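Aldehyde dehydrogenase 12 (Zea mays, PDB 6D97) catalyses the NAD-dependent oxidation of L-glutamate gamma-semialdehyde to glutamate, the last step of proline catabolism in plants. Local coordinates at residues A[176-181]-A[534-539]; A[185-190]-A[528-533]; A[293-298]-A[430-435]; A[369-374]-A[405-410]. All coordinates share one frame; numbering follows the deposited sequence.

Contact 1 of 4, residues A[176-181]-A[534-539]; sequences NHLGQR and VGPVPE
G179 and G535 meet backbone to backbone, in a largely main-chain contact between a beta turn and the chain leaving strand 526-533, at the far end of the three-stranded antiparallel sheet. V534 N donates to G179 O at 2.9 Å. Just beside it G179 CA points a hydrogen at G535 O, 3.2 Å away. A CB on G179 would run into that same oxygen, and its positive phi (89°) is a second reason for glycine; G535, with phi 101°, would likewise press any side chain against the carbonyl oxygen before it. L178 O faces G535 O, two acceptors 3.3 Å apart, and two waters both donate to L178 O, which probably offsets the closeness of the pair. One of them also donates to P536 O, and the other accepts from G535 N at 2.9 Å. The turn from H177 to Q180 is of type II, with G179 in its third position, and links strands 170-174 and 180-187 of the hairpin that aldehyde dehydrogenases use for oligomerisation. L178 has CG anti to the backbone N (chi1 177°), which carries CD2 to within 3.6 Å of P536 CD; the two side chains stand roughly perpendicular to each other, and the peptide before P536 is cis. V534 CG2 packs obliquely at 3.9 Å from R181 NH2. Q475 of a neighbouring subunit bonds both R181 NH1 and G535 O, while N469 of a different subunit donates to V534 O.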
loop_
_atom_site.group_PDB
_atom_site.type_symbol
_atom_site.label_atom_id
_atom_site.label_comp_id
_atom_site.label_asym_id
_atom_site.label_seq_id
_atom_site.Cartn_x
_atom_site.Cartn_y
_atom_site.Cartn_z
ATOM N N ASN A 176 -21.316 -1.912 -4.728
ATOM C CA ASN A 176 -22.288 -0.929 -5.196
ATOM C C ASN A 176 -23.513 -0.817 -4.300
ATOM O O ASN A 176 -24.313 0.108 -4.488
ATOM C CB ASN A 176 -22.745 -1.270 -6.618
ATOM C CG ASN A 176 -21.655 -1.057 -7.651
ATOM O OD1 ASN A 176 -20.519 -0.719 -7.318
ATOM N ND2 ASN A 176 -22.000 -1.255 -8.920
ATOM N N HIS A 177 -23.679 -1.721 -3.341
ATOM C CA HIS A 177 -24.879 -1.763 -2.520
ATOM C C HIS A 177 -24.584 -2.601 -1.286
ATOM O O HIS A 177 -23.568 -3.297 -1.213
ATOM C CB HIS A 177 -26.068 -2.339 -3.300
ATOM C CG HIS A 177 -25.772 -3.647 -3.965
ATOM N ND1 HIS A 177 -25.532 -3.756 -5.319
ATOM C CD2 HIS A 177 -25.666 -4.901 -3.463
ATOM C CE1 HIS A 177 -25.296 -5.020 -5.622
ATOM N NE2 HIS A 177 -25.370 -5.735 -4.514
ATOM N N LEU A 178 -25.498 -2.529 -0.320
ATOM C CA LEU A 178 -25.371 -3.289 0.915
ATOM C C LEU A 178 -25.128 -4.763 0.619
ATOM O O LEU A 178 -25.781 -5.351 -0.246
ATOM C CB LEU A 178 -26.637 -3.118 1.758
ATOM C CG LEU A 178 -26.740 -3.883 3.077
ATOM C CD1 LEU A 178 -25.666 -3.414 4.050
ATOM C CD2 LEU A 178 -28.121 -3.701 3.678
ATOM N N GLY A 179 -24.162 -5.349 1.320
ATOM C CA GLY A 179 -23.860 -6.753 1.161
ATOM C C GLY A 179 -22.847 -7.085 0.091
ATOM O O GLY A 179 -22.478 -8.258 -0.043
ATOM N N GLN A 180 -22.380 -6.104 -0.672
ATOM C CA GLN A 180 -21.413 -6.345 -1.733
ATOM C C GLN A 180 -20.085 -5.690 -1.379
ATOM O O GLN A 180 -20.043 -4.502 -1.043
ATOM C CB GLN A 180 -21.917 -5.822 -3.079
ATOM C CG GLN A 180 -21.038 -6.227 -4.260
ATOM C CD GLN A 180 -21.480 -5.591 -5.566
ATOM O OE1 GLN A 180 -21.171 -4.428 -5.843
ATOM N NE2 GLN A 180 -22.219 -6.348 -6.370
ATOM N N ARG A 181 -19.009 -6.470 -1.448
ATOM C CA ARG A 181 -17.656 -5.973 -1.247
ATOM C C ARG A 181 -16.717 -6.897 -2.008
ATOM O O ARG A 181 -16.891 -8.119 -1.981
ATOM C CB ARG A 181 -17.293 -5.912 0.243
ATOM C CG ARG A 181 -17.730 -7.140 1.011
ATOM C CD ARG A 181 -18.078 -6.824 2.458
ATOM N NE ARG A 181 -18.865 -7.893 3.076
ATOM C CZ ARG A 181 -20.151 -7.790 3.402
ATOM N NH1 ARG A 181 -20.801 -6.656 3.181
ATOM N NH2 ARG A 181 -20.786 -8.815 3.961
ATOM N N VAL A 534 -23.866 -10.803 -0.538
ATOM C CA VAL A 534 -24.660 -11.668 0.331
ATOM C C VAL A 534 -26.111 -11.235 0.465
ATOM O O VAL A 534 -26.900 -11.943 1.109
ATOM C CB VAL A 534 -24.045 -11.725 1.742
ATOM C CG1 VAL A 534 -22.640 -12.305 1.689
ATOM C CG2 VAL A 534 -24.027 -10.333 2.354
ATOM N N GLY A 535 -26.485 -10.095 -0.098
ATOM C CA GLY A 535 -27.812 -9.571 0.089
ATOM C C GLY A 535 -27.831 -8.457 1.114
ATOM O O GLY A 535 -26.783 -7.967 1.548
ATOM N N PRO A 536 -29.033 -8.042 1.540
ATOM C CA PRO A 536 -30.335 -8.603 1.153
ATOM C C PRO A 536 -30.751 -8.267 -0.274
ATOM O O PRO A 536 -30.321 -7.255 -0.831
ATOM C CB PRO A 536 -31.301 -7.957 2.150
ATOM C CG PRO A 536 -30.662 -6.651 2.464
ATOM C CD PRO A 536 -29.182 -6.935 2.499
ATOM N N VAL A 537 -31.553 -9.145 -0.867
ATOM C CA VAL A 537 -32.261 -8.821 -2.101
ATOM C C VAL A 537 -33.263 -7.744 -1.707
ATOM O O VAL A 537 -34.041 -7.944 -0.764
ATOM C CB VAL A 537 -32.948 -10.050 -2.723
ATOM C CG1 VAL A 537 -33.787 -9.638 -3.931
ATOM C CG2 VAL A 537 -31.922 -11.092 -3.117
ATOM N N PRO A 538 -33.254 -6.588 -2.364
ATOM C CA PRO A 538 -34.151 -5.502 -1.959
ATOM C C PRO A 538 -35.596 -5.972 -1.906
ATOM O O PRO A 538 -36.043 -6.764 -2.737
ATOM C CB PRO A 538 -33.938 -4.444 -3.045
ATOM C CG PRO A 538 -32.559 -4.713 -3.557
ATOM C CD PRO A 538 -32.374 -6.201 -3.482
ATOM N N GLU A 539 -36.322 -5.497 -0.892
ATOM C CA GLU A 539 -37.725 -5.867 -0.760
ATOM C C GLU A 539 -38.521 -5.444 -1.984
ATOM O O GLU A 539 -39.475 -6.126 -2.375
ATOM C CB GLU A 539 -38.318 -5.241 0.501
ATOM C CG GLU A 539 -39.219 -6.176 1.290
ATOM C CD GLU A 539 -38.453 -7.337 1.893
ATOM O OE1 GLU A 539 -37.475 -7.083 2.628
ATOM O OE2 GLU A 539 -38.822 -8.500 1.619
HETATM O O HOH W 1 -28.366 -5.180 -0.804
HETATM O O HOH W 2 -25.855 -7.715 -1.620
#

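Contact 2 of 4, residues A[185-190]-A[528-533]; sequences YRWPYG and REIIYD
Y185 and R528 form an antiparallel hydrogen-bonded pair that joins strands 180-187 and 526-533 of the three-stranded sheet. Y185 N donates to R528 O at 2.7 Å, and R528 N returns the bond to Y185 O at 3.0 Å. The R528 chain is fully extended from a chi1 of -169°, and this lays CD over the middle of the six-membered ring of W187, 3.8 Å from its centroid. The guanidinium continues past the ring as an off-centre cation-pi partner, its plane turned 73° from the indole, with NH1 3.2 Å from W187 CZ2. A long arginine suits the place because its tip then reaches a second subunit, where NE and NH1 donate to the carbonyls of N483 and L478. With a valine in place of W187, R528 would lose its cation-pi partner and a gap would probably open beside the aliphatic part of its chain. I530 extends the apolar side, its CD1 lying 3.7 Å from Y185 CE2. Because residues 529-532 also pair in parallel with a strand of that second subunit, the sheet runs on across the interface, as in the oligomerisation domain of the aldehyde dehydrogenase family.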
loop_
_atom_site.group_PDB
_atom_site.type_symbol
_atom_site.label_atom_id
_atom_site.label_comp_id
_atom_site.label_asym_id
_atom_site.label_seq_id
_atom_site.Cartn_x
_atom_site.Cartn_y
_atom_site.Cartn_z
ATOM N N TYR A 185 -6.927 -11.107 -3.380
ATOM C CA TYR A 185 -6.037 -11.973 -2.624
ATOM C C TYR A 185 -4.803 -12.331 -3.441
ATOM O O TYR A 185 -4.776 -12.187 -4.665
ATOM C CB TYR A 185 -6.747 -13.264 -2.199
ATOM C CG TYR A 185 -7.816 -13.080 -1.149
ATOM C CD1 TYR A 185 -7.497 -13.099 0.207
ATOM C CD2 TYR A 185 -9.148 -12.897 -1.513
ATOM C CE1 TYR A 185 -8.475 -12.939 1.170
ATOM C CE2 TYR A 185 -10.133 -12.735 -0.561
ATOM C CZ TYR A 185 -9.790 -12.760 0.778
ATOM O OH TYR A 185 -10.773 -12.596 1.723
ATOM N N ARG A 186 -3.778 -12.810 -2.740
ATOM C CA ARG A 186 -2.602 -13.408 -3.365
ATOM C C ARG A 186 -2.767 -14.918 -3.253
ATOM O O ARG A 186 -2.618 -15.492 -2.173
ATOM C CB ARG A 186 -1.312 -12.937 -2.703
ATOM C CG ARG A 186 -1.129 -11.431 -2.641
ATOM C CD ARG A 186 -1.284 -10.783 -4.003
ATOM N NE ARG A 186 -0.425 -11.406 -5.006
ATOM C CZ ARG A 186 -0.376 -11.033 -6.280
ATOM N NH1 ARG A 186 -1.134 -10.034 -6.705
ATOM N NH2 ARG A 186 0.427 -11.661 -7.127
ATOM N N TRP A 187 -3.090 -15.557 -4.372
ATOM C CA TRP A 187 -3.329 -16.994 -4.417
ATOM C C TRP A 187 -2.066 -17.725 -4.848
ATOM O O TRP A 187 -1.328 -17.230 -5.702
ATOM C CB TRP A 187 -4.449 -17.322 -5.396
ATOM C CG TRP A 187 -5.444 -18.281 -4.857
ATOM C CD1 TRP A 187 -5.702 -19.547 -5.304
ATOM C CD2 TRP A 187 -6.327 -18.055 -3.756
ATOM N NE1 TRP A 187 -6.696 -20.120 -4.548
ATOM C CE2 TRP A 187 -7.095 -19.225 -3.590
ATOM C CE3 TRP A 187 -6.543 -16.974 -2.894
ATOM C CZ2 TRP A 187 -8.063 -19.347 -2.594
ATOM C CZ3 TRP A 187 -7.504 -17.095 -1.907
ATOM C CH2 TRP A 187 -8.253 -18.274 -1.765
ATOM N N PRO A 188 -1.801 -18.907 -4.302
ATOM C CA PRO A 188 -0.641 -19.680 -4.753
ATOM C C PRO A 188 -0.888 -20.259 -6.136
ATOM O O PRO A 188 -1.988 -20.196 -6.688
ATOM C CB PRO A 188 -0.519 -20.785 -3.700
ATOM C CG PRO A 188 -1.912 -20.981 -3.228
ATOM C CD PRO A 188 -2.558 -19.617 -3.257
ATOM N N TYR A 189 0.169 -20.832 -6.699
ATOM C CA TYR A 189 0.041 -21.572 -7.943
ATOM C C TYR A 189 -0.091 -23.071 -7.722
ATOM O O TYR A 189 -0.654 -23.764 -8.579
ATOM C CB TYR A 189 1.239 -21.304 -8.850
ATOM C CG TYR A 189 1.325 -19.901 -9.399
ATOM C CD1 TYR A 189 0.574 -19.511 -10.499
ATOM C CD2 TYR A 189 2.187 -18.975 -8.843
ATOM C CE1 TYR A 189 0.670 -18.229 -11.016
ATOM C CE2 TYR A 189 2.286 -17.701 -9.347
ATOM C CZ TYR A 189 1.531 -17.332 -10.432
ATOM O OH TYR A 189 1.652 -16.055 -10.921
ATOM N N GLY A 190 0.410 -23.584 -6.603
ATOM C CA GLY A 190 0.364 -24.996 -6.324
ATOM C C GLY A 190 1.693 -25.668 -6.605
ATOM O O GLY A 190 2.722 -25.329 -6.009
ATOM N N ARG A 528 -6.181 -13.257 -7.072
ATOM C CA ARG A 528 -7.529 -13.800 -7.119
ATOM C C ARG A 528 -8.475 -12.775 -6.521
ATOM O O ARG A 528 -8.233 -12.266 -5.421
ATOM C CB ARG A 528 -7.667 -15.126 -6.364
ATOM C CG ARG A 528 -8.999 -15.798 -6.659
ATOM C CD ARG A 528 -9.293 -17.019 -5.809
ATOM N NE ARG A 528 -10.496 -17.697 -6.289
ATOM C CZ ARG A 528 -11.079 -18.724 -5.676
ATOM N NH1 ARG A 528 -10.580 -19.197 -4.546
ATOM N NH2 ARG A 528 -12.173 -19.273 -6.182
ATOM N N GLU A 529 -9.545 -12.474 -7.244
ATOM C CA GLU A 529 -10.574 -11.562 -6.776
ATOM C C GLU A 529 -11.768 -12.377 -6.302
ATOM O O GLU A 529 -12.271 -13.235 -7.035
ATOM C CB GLU A 529 -10.992 -10.591 -7.882
ATOM C CG GLU A 529 -11.904 -9.464 -7.421
ATOM C CD GLU A 529 -11.147 -8.349 -6.724
ATOM O OE1 GLU A 529 -9.905 -8.311 -6.843
ATOM O OE2 GLU A 529 -11.789 -7.516 -6.049
ATOM N N ILE A 530 -12.198 -12.126 -5.069
ATOM C CA ILE A 530 -13.371 -12.763 -4.487
ATOM C C ILE A 530 -14.344 -11.657 -4.117
ATOM O O ILE A 530 -14.023 -10.783 -3.300
ATOM C CB ILE A 530 -13.013 -13.622 -3.264
ATOM C CG1 ILE A 530 -12.119 -14.791 -3.679
ATOM C CG2 ILE A 530 -14.272 -14.146 -2.591
ATOM C CD1 ILE A 530 -11.581 -15.581 -2.503
ATOM N N ILE A 531 -15.522 -11.680 -4.732
ATOM C CA ILE A 531 -16.512 -10.622 -4.587
ATOM C C ILE A 531 -17.676 -11.186 -3.791
ATOM O O ILE A 531 -18.413 -12.050 -4.282
ATOM C CB ILE A 531 -16.988 -10.090 -5.944
ATOM C CG1 ILE A 531 -15.802 -9.622 -6.791
ATOM C CG2 ILE A 531 -18.002 -8.976 -5.749
ATOM C CD1 ILE A 531 -15.320 -10.663 -7.796
ATOM N N TYR A 532 -17.847 -10.704 -2.565
ATOM C CA TYR A 532 -19.000 -11.093 -1.771
ATOM C C TYR A 532 -20.211 -10.260 -2.165
ATOM O O TYR A 532 -20.099 -9.068 -2.459
ATOM C CB TYR A 532 -18.708 -10.942 -0.278
ATOM C CG TYR A 532 -17.655 -11.905 0.227
ATOM C CD1 TYR A 532 -17.971 -13.230 0.499
ATOM C CD2 TYR A 532 -16.346 -11.486 0.430
ATOM C CE1 TYR A 532 -17.009 -14.111 0.959
ATOM C CE2 TYR A 532 -15.379 -12.360 0.889
ATOM C CZ TYR A 532 -15.715 -13.671 1.151
ATOM O OH TYR A 532 -14.751 -14.539 1.609
ATOM N N ASP A 533 -21.368 -10.917 -2.196
ATOM C CA ASP A 533 -22.633 -10.297 -2.569
ATOM C C ASP A 533 -23.740 -11.050 -1.844
ATOM O O ASP A 533 -24.459 -11.854 -2.445
ATOM C CB ASP A 533 -22.834 -10.329 -4.084
ATOM C CG ASP A 533 -23.598 -9.126 -4.595
ATOM O OD1 ASP A 533 -24.222 -8.426 -3.769
ATOM O OD2 ASP A 533 -23.564 -8.874 -5.817
#

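Contact 3 of 4, residues A[293-298]-A[430-435]; sequences EDAGFD and TKEIFG
F297 turns one face of its ring to the backbone of T430, whose CA sits 3.6 Å from the ring centroid and only 16° off the normal, a CH-pi contact. A flat phenyl suits the place because it can lie close against both the T430 CA-H and the T430 carbonyl. T430 O also lies above this face, 3.2 Å from F297 CD1, and K431 O comes in obliquely at 3.4 Å from F297 CE1, while E432 CA lies level with the ring at its edge. A chi1 of -168° swings the F297 ring out beside its own carbonyl carbon and toward this bend of the chain. The T430 hydroxyl bonds F426 O, back in helix 425-429. E432 stretches out in the other direction, alongside the 295-296 backbone: OE1 lies 3.3 Å from A295 CB, and OE2 approaches G296 O at 3.0 Å, two acceptors without a bond between them. At G296 a CB would collide with D298 OD1, so glycine fits. In relatives the glutamate of this Glu-x-Phe-Gly sequence commonly holds the nicotinamide ribose; here the E432 side chain lies about 7 Å from the bound NAD. Segment 293-298 leads from strand 290-293 of the parallel Rossmann-type sheet into strand 298-302 of the mixed sheet, F297 also resting on S332 and V333 of strand 331-337, while I433 packs on helix 371-382.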
loop_
_atom_site.group_PDB
_atom_site.type_symbol
_atom_site.label_atom_id
_atom_site.label_comp_id
_atom_site.label_asym_id
_atom_site.label_seq_id
_atom_site.Cartn_x
_atom_site.Cartn_y
_atom_site.Cartn_z
ATOM N N GLU A 293 15.241 -15.055 -14.104
ATOM C CA GLU A 293 16.401 -14.248 -13.742
ATOM C C GLU A 293 17.516 -14.713 -14.674
ATOM O O GLU A 293 18.306 -15.588 -14.319
ATOM C CB GLU A 293 16.779 -14.417 -12.279
ATOM N N ASP A 294 17.565 -14.145 -15.871
ATOM C CA ASP A 294 18.487 -14.615 -16.893
ATOM C C ASP A 294 19.801 -13.836 -16.827
ATOM O O ASP A 294 20.120 -13.178 -15.831
ATOM C CB ASP A 294 17.834 -14.520 -18.265
ATOM C CG ASP A 294 16.953 -13.300 -18.402
ATOM O OD1 ASP A 294 16.892 -12.499 -17.441
ATOM O OD2 ASP A 294 16.317 -13.150 -19.467
ATOM N N ALA A 295 20.575 -13.907 -17.905
ATOM C CA ALA A 295 21.892 -13.306 -17.907
ATOM C C ALA A 295 21.792 -11.784 -17.834
ATOM O O ALA A 295 20.711 -11.183 -17.910
ATOM C CB ALA A 295 22.672 -13.731 -19.152
ATOM N N GLY A 296 22.953 -11.162 -17.676
ATOM C CA GLY A 296 23.053 -9.720 -17.708
ATOM C C GLY A 296 24.383 -9.267 -18.279
ATOM O O GLY A 296 25.418 -9.854 -17.974
ATOM N N PHE A 297 24.358 -8.242 -19.129
ATOM C CA PHE A 297 25.552 -7.505 -19.524
ATOM C C PHE A 297 25.447 -6.134 -18.888
ATOM O O PHE A 297 24.875 -5.201 -19.465
ATOM C CB PHE A 297 25.688 -7.439 -21.055
ATOM C CG PHE A 297 27.016 -6.953 -21.507
ATOM C CD1 PHE A 297 28.079 -7.823 -21.645
ATOM C CD2 PHE A 297 27.218 -5.613 -21.758
ATOM C CE1 PHE A 297 29.326 -7.358 -22.040
ATOM C CE2 PHE A 297 28.459 -5.147 -22.154
ATOM C CZ PHE A 297 29.511 -6.020 -22.298
ATOM N N ASP A 298 26.029 -5.995 -17.699
ATOM C CA ASP A 298 25.801 -4.845 -16.821
ATOM C C ASP A 298 26.855 -3.764 -17.039
ATOM O O ASP A 298 28.051 -4.059 -17.184
ATOM C CB ASP A 298 25.805 -5.333 -15.378
ATOM C CG ASP A 298 25.069 -6.654 -15.231
ATOM O OD1 ASP A 298 23.931 -6.752 -15.687
ATOM O OD2 ASP A 298 25.614 -7.583 -14.627
ATOM N N THR A 430 29.355 -6.508 -26.465
ATOM C CA THR A 430 28.312 -6.713 -25.463
ATOM C C THR A 430 28.065 -8.200 -25.171
ATOM O O THR A 430 27.025 -8.547 -24.599
ATOM C CB THR A 430 27.024 -6.031 -25.900
ATOM O OG1 THR A 430 26.530 -6.658 -27.081
ATOM C CG2 THR A 430 27.274 -4.526 -26.187
ATOM N N LYS A 431 28.984 -9.080 -25.540
ATOM C CA LYS A 431 28.834 -10.497 -25.236
ATOM C C LYS A 431 29.213 -10.748 -23.779
ATOM O O LYS A 431 30.277 -10.313 -23.329
ATOM C CB LYS A 431 29.715 -11.320 -26.180
ATOM C CG LYS A 431 29.732 -12.809 -25.935
ATOM C CD LYS A 431 30.930 -13.418 -26.634
ATOM C CE LYS A 431 30.983 -14.908 -26.431
ATOM N NZ LYS A 431 30.256 -15.639 -27.497
ATOM N N GLU A 432 28.359 -11.448 -23.042
ATOM C CA GLU A 432 28.638 -11.720 -21.645
ATOM C C GLU A 432 29.687 -12.817 -21.516
ATOM O O GLU A 432 29.490 -13.924 -22.030
ATOM C CB GLU A 432 27.359 -12.128 -20.900
ATOM C CG GLU A 432 27.554 -12.243 -19.404
ATOM C CD GLU A 432 26.447 -13.015 -18.731
ATOM O OE1 GLU A 432 25.931 -13.952 -19.366
ATOM O OE2 GLU A 432 26.105 -12.705 -17.570
ATOM N N ILE A 433 30.794 -12.506 -20.839
ATOM C CA ILE A 433 31.824 -13.476 -20.490
ATOM C C ILE A 433 31.724 -13.691 -18.985
ATOM O O ILE A 433 32.091 -12.807 -18.189
ATOM C CB ILE A 433 33.229 -13.011 -20.891
ATOM C CG1 ILE A 433 33.203 -12.337 -22.267
ATOM C CG2 ILE A 433 34.226 -14.180 -20.899
ATOM C CD1 ILE A 433 32.877 -13.287 -23.433
ATOM N N PHE A 434 31.238 -14.866 -18.575
ATOM C CA PHE A 434 30.996 -15.144 -17.161
ATOM C C PHE A 434 32.333 -15.485 -16.501
ATOM O O PHE A 434 32.560 -16.580 -15.986
ATOM C CB PHE A 434 29.952 -16.234 -16.969
ATOM C CG PHE A 434 29.099 -16.022 -15.741
ATOM C CD1 PHE A 434 28.346 -14.860 -15.612
ATOM C CD2 PHE A 434 29.074 -16.934 -14.710
ATOM C CE1 PHE A 434 27.585 -14.633 -14.474
ATOM C CE2 PHE A 434 28.311 -16.707 -13.577
ATOM C CZ PHE A 434 27.572 -15.555 -13.464
ATOM N N GLY A 435 33.234 -14.492 -16.525
ATOM C CA GLY A 435 34.566 -14.592 -15.978
ATOM C C GLY A 435 35.118 -13.226 -15.637
ATOM O O GLY A 435 34.443 -12.204 -15.797
#

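Contact 4 of 4, residues A[369-374]-A[405-410]; sequences VTTEAM and YGAMKP
T371 OG1 accepts a hydrogen bond from A407 N at 2.9 Å, which ties the first turn of helix 371-382 to the 405-410 loop. The hydroxyl is anti to the carbonyl carbon (chi1 -53°), a torsion that leaves the methyl CG2 to turn to M408 SD, 3.7 Å away; a beta-branched residue with one polar and one apolar arm thus serves both neighbours. Were T371 replaced by an alanine, A407 N would probably be left without this acceptor and the M408 sulfur without the methyl that packs on it. A water adds a second link, accepting from T371 N and donating to Y405 O at 2.8 Å. T370 is the N-cap of the helix, its OG1 receiving A373 N at 3.1 Å, so that an otherwise unsatisfied N-H of the first turn is matched by a side chain. G406 passes close under this helix start: its CA lies 3.2 Å from V369 O and 3.8 Å from M374 CE, and a CB there would clash with both, so only glycine fits this approach. Beyond it M374 and M408 lie side by side, running antiparallel, with M374 CE resting 3.7 Å from M408 CG. Their flexible, unbranched chains can bend to fill the slot between helix and loop. I433 touches M374 as well, and the backbone of G406 bonds V366, while A407 pairs with L396.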
loop_
_atom_site.group_PDB
_atom_site.type_symbol
_atom_site.label_atom_id
_atom_site.label_comp_id
_atom_site.label_asym_id
_atom_site.label_seq_id
_atom_site.Cartn_x
_atom_site.Cartn_y
_atom_site.Cartn_z
ATOM N N VAL A 369 33.466 -20.850 -18.337
ATOM C CA VAL A 369 34.210 -20.330 -19.483
ATOM C C VAL A 369 35.651 -20.805 -19.358
ATOM O O VAL A 369 36.301 -20.559 -18.336
ATOM C CB VAL A 369 34.172 -18.792 -19.581
ATOM C CG1 VAL A 369 34.693 -18.332 -20.944
ATOM C CG2 VAL A 369 32.773 -18.264 -19.340
ATOM N N THR A 370 36.151 -21.482 -20.387
ATOM C CA THR A 370 37.529 -21.948 -20.362
ATOM C C THR A 370 38.495 -20.788 -20.589
ATOM O O THR A 370 38.117 -19.705 -21.048
ATOM C CB THR A 370 37.760 -23.019 -21.429
ATOM O OG1 THR A 370 37.618 -22.434 -22.730
ATOM C CG2 THR A 370 36.757 -24.150 -21.273
ATOM N N THR A 371 39.765 -21.035 -20.257
ATOM C CA THR A 371 40.804 -20.039 -20.499
ATOM C C THR A 371 40.926 -19.724 -21.984
ATOM O O THR A 371 41.054 -18.554 -22.370
ATOM C CB THR A 371 42.146 -20.526 -19.948
ATOM O OG1 THR A 371 42.000 -20.903 -18.574
ATOM C CG2 THR A 371 43.186 -19.423 -20.052
ATOM N N GLU A 372 40.887 -20.756 -22.832
ATOM C CA GLU A 372 40.962 -20.541 -24.275
ATOM C C GLU A 372 39.813 -19.670 -24.763
ATOM O O GLU A 372 40.015 -18.772 -25.588
ATOM C CB GLU A 372 40.962 -21.880 -25.015
ATOM N N ALA A 373 38.600 -19.915 -24.258
ATOM C CA ALA A 373 37.452 -19.122 -24.682
ATOM C C ALA A 373 37.623 -17.656 -24.305
ATOM O O ALA A 373 37.247 -16.759 -25.069
ATOM C CB ALA A 373 36.170 -19.685 -24.070
ATOM N N MET A 374 38.193 -17.396 -23.128
ATOM C CA MET A 374 38.386 -16.018 -22.692
ATOM C C MET A 374 39.510 -15.343 -23.469
ATOM O O MET A 374 39.402 -14.163 -23.822
ATOM C CB MET A 374 38.668 -15.982 -21.190
ATOM C CG MET A 374 37.429 -16.114 -20.321
ATOM S SD MET A 374 37.772 -16.073 -18.549
ATOM C CE MET A 374 38.135 -17.799 -18.227
ATOM N N TYR A 405 37.719 -25.747 -16.574
ATOM C CA TYR A 405 37.457 -24.473 -15.926
ATOM C C TYR A 405 38.525 -23.466 -16.323
ATOM O O TYR A 405 39.699 -23.819 -16.480
ATOM C CB TYR A 405 37.423 -24.633 -14.405
ATOM C CG TYR A 405 36.345 -25.580 -13.926
ATOM C CD1 TYR A 405 35.137 -25.692 -14.610
ATOM C CD2 TYR A 405 36.534 -26.369 -12.797
ATOM C CE1 TYR A 405 34.146 -26.552 -14.178
ATOM C CE2 TYR A 405 35.550 -27.238 -12.362
ATOM C CZ TYR A 405 34.360 -27.323 -13.058
ATOM O OH TYR A 405 33.379 -28.181 -12.628
ATOM N N GLY A 406 38.113 -22.216 -16.492
ATOM C CA GLY A 406 39.054 -21.177 -16.833
ATOM C C GLY A 406 39.878 -20.728 -15.643
ATOM O O GLY A 406 39.497 -20.899 -14.485
ATOM N N ALA A 407 41.037 -20.143 -15.948
ATOM C CA ALA A 407 41.956 -19.647 -14.920
ATOM C C ALA A 407 42.691 -18.449 -15.523
ATOM O O ALA A 407 43.773 -18.590 -16.098
ATOM C CB ALA A 407 42.922 -20.728 -14.455
ATOM N N MET A 408 42.091 -17.274 -15.373
ATOM C CA MET A 408 42.553 -16.059 -16.026
ATOM C C MET A 408 42.858 -14.980 -14.999
ATOM O O MET A 408 42.180 -14.869 -13.973
ATOM C CB MET A 408 41.504 -15.538 -17.014
ATOM C CG MET A 408 41.487 -16.252 -18.352
ATOM S SD MET A 408 42.915 -15.833 -19.368
ATOM C CE MET A 408 42.710 -14.060 -19.526
ATOM N N LYS A 409 43.882 -14.185 -15.287
ATOM C CA LYS A 409 44.096 -12.964 -14.535
ATOM C C LYS A 409 42.978 -11.972 -14.856
ATOM O O LYS A 409 42.408 -12.010 -15.950
ATOM C CB LYS A 409 45.451 -12.350 -14.879
ATOM C CG LYS A 409 46.657 -13.199 -14.505
ATOM C CD LYS A 409 47.952 -12.527 -14.939
ATOM C CE LYS A 409 49.171 -13.317 -14.491
ATOM N NZ LYS A 409 50.437 -12.705 -14.981
ATOM N N PRO A 410 42.642 -11.085 -13.919
ATOM C CA PRO A 410 41.606 -10.078 -14.192
ATOM C C PRO A 410 41.969 -9.258 -15.418
ATOM O O PRO A 410 43.066 -8.704 -15.513
ATOM C CB PRO A 410 41.595 -9.221 -12.921
ATOM C CG PRO A 410 42.142 -10.110 -11.867
ATOM C CD PRO A 410 43.162 -10.981 -12.547
HETATM O O HOH W 3 40.595 -23.772 -19.175
#

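Contacts 1 and 2 belong to one three-stranded sheet, sharing strand 180-187 and its neighbour 526-533. Their centres lie about 21 Å apart, they touch through R181 with Y532 and Q180 with D533, and both reach a second subunit. Contacts 3 and 4 lie in the body of the chain, their centres about 15 Å apart, and touch where I433 meets M374 and V369, with bound NAD nearby. The centres of contacts 2 and 4 are about 50 Å apart, on opposite sides of the chain's centre. Along the sequence the four are nested: contact 4 inside 3, 3 inside 2, and 2 inside 1. The chain's last strand thus returns to the oligomerising sheet after the intervening chain has built the NAD-containing body.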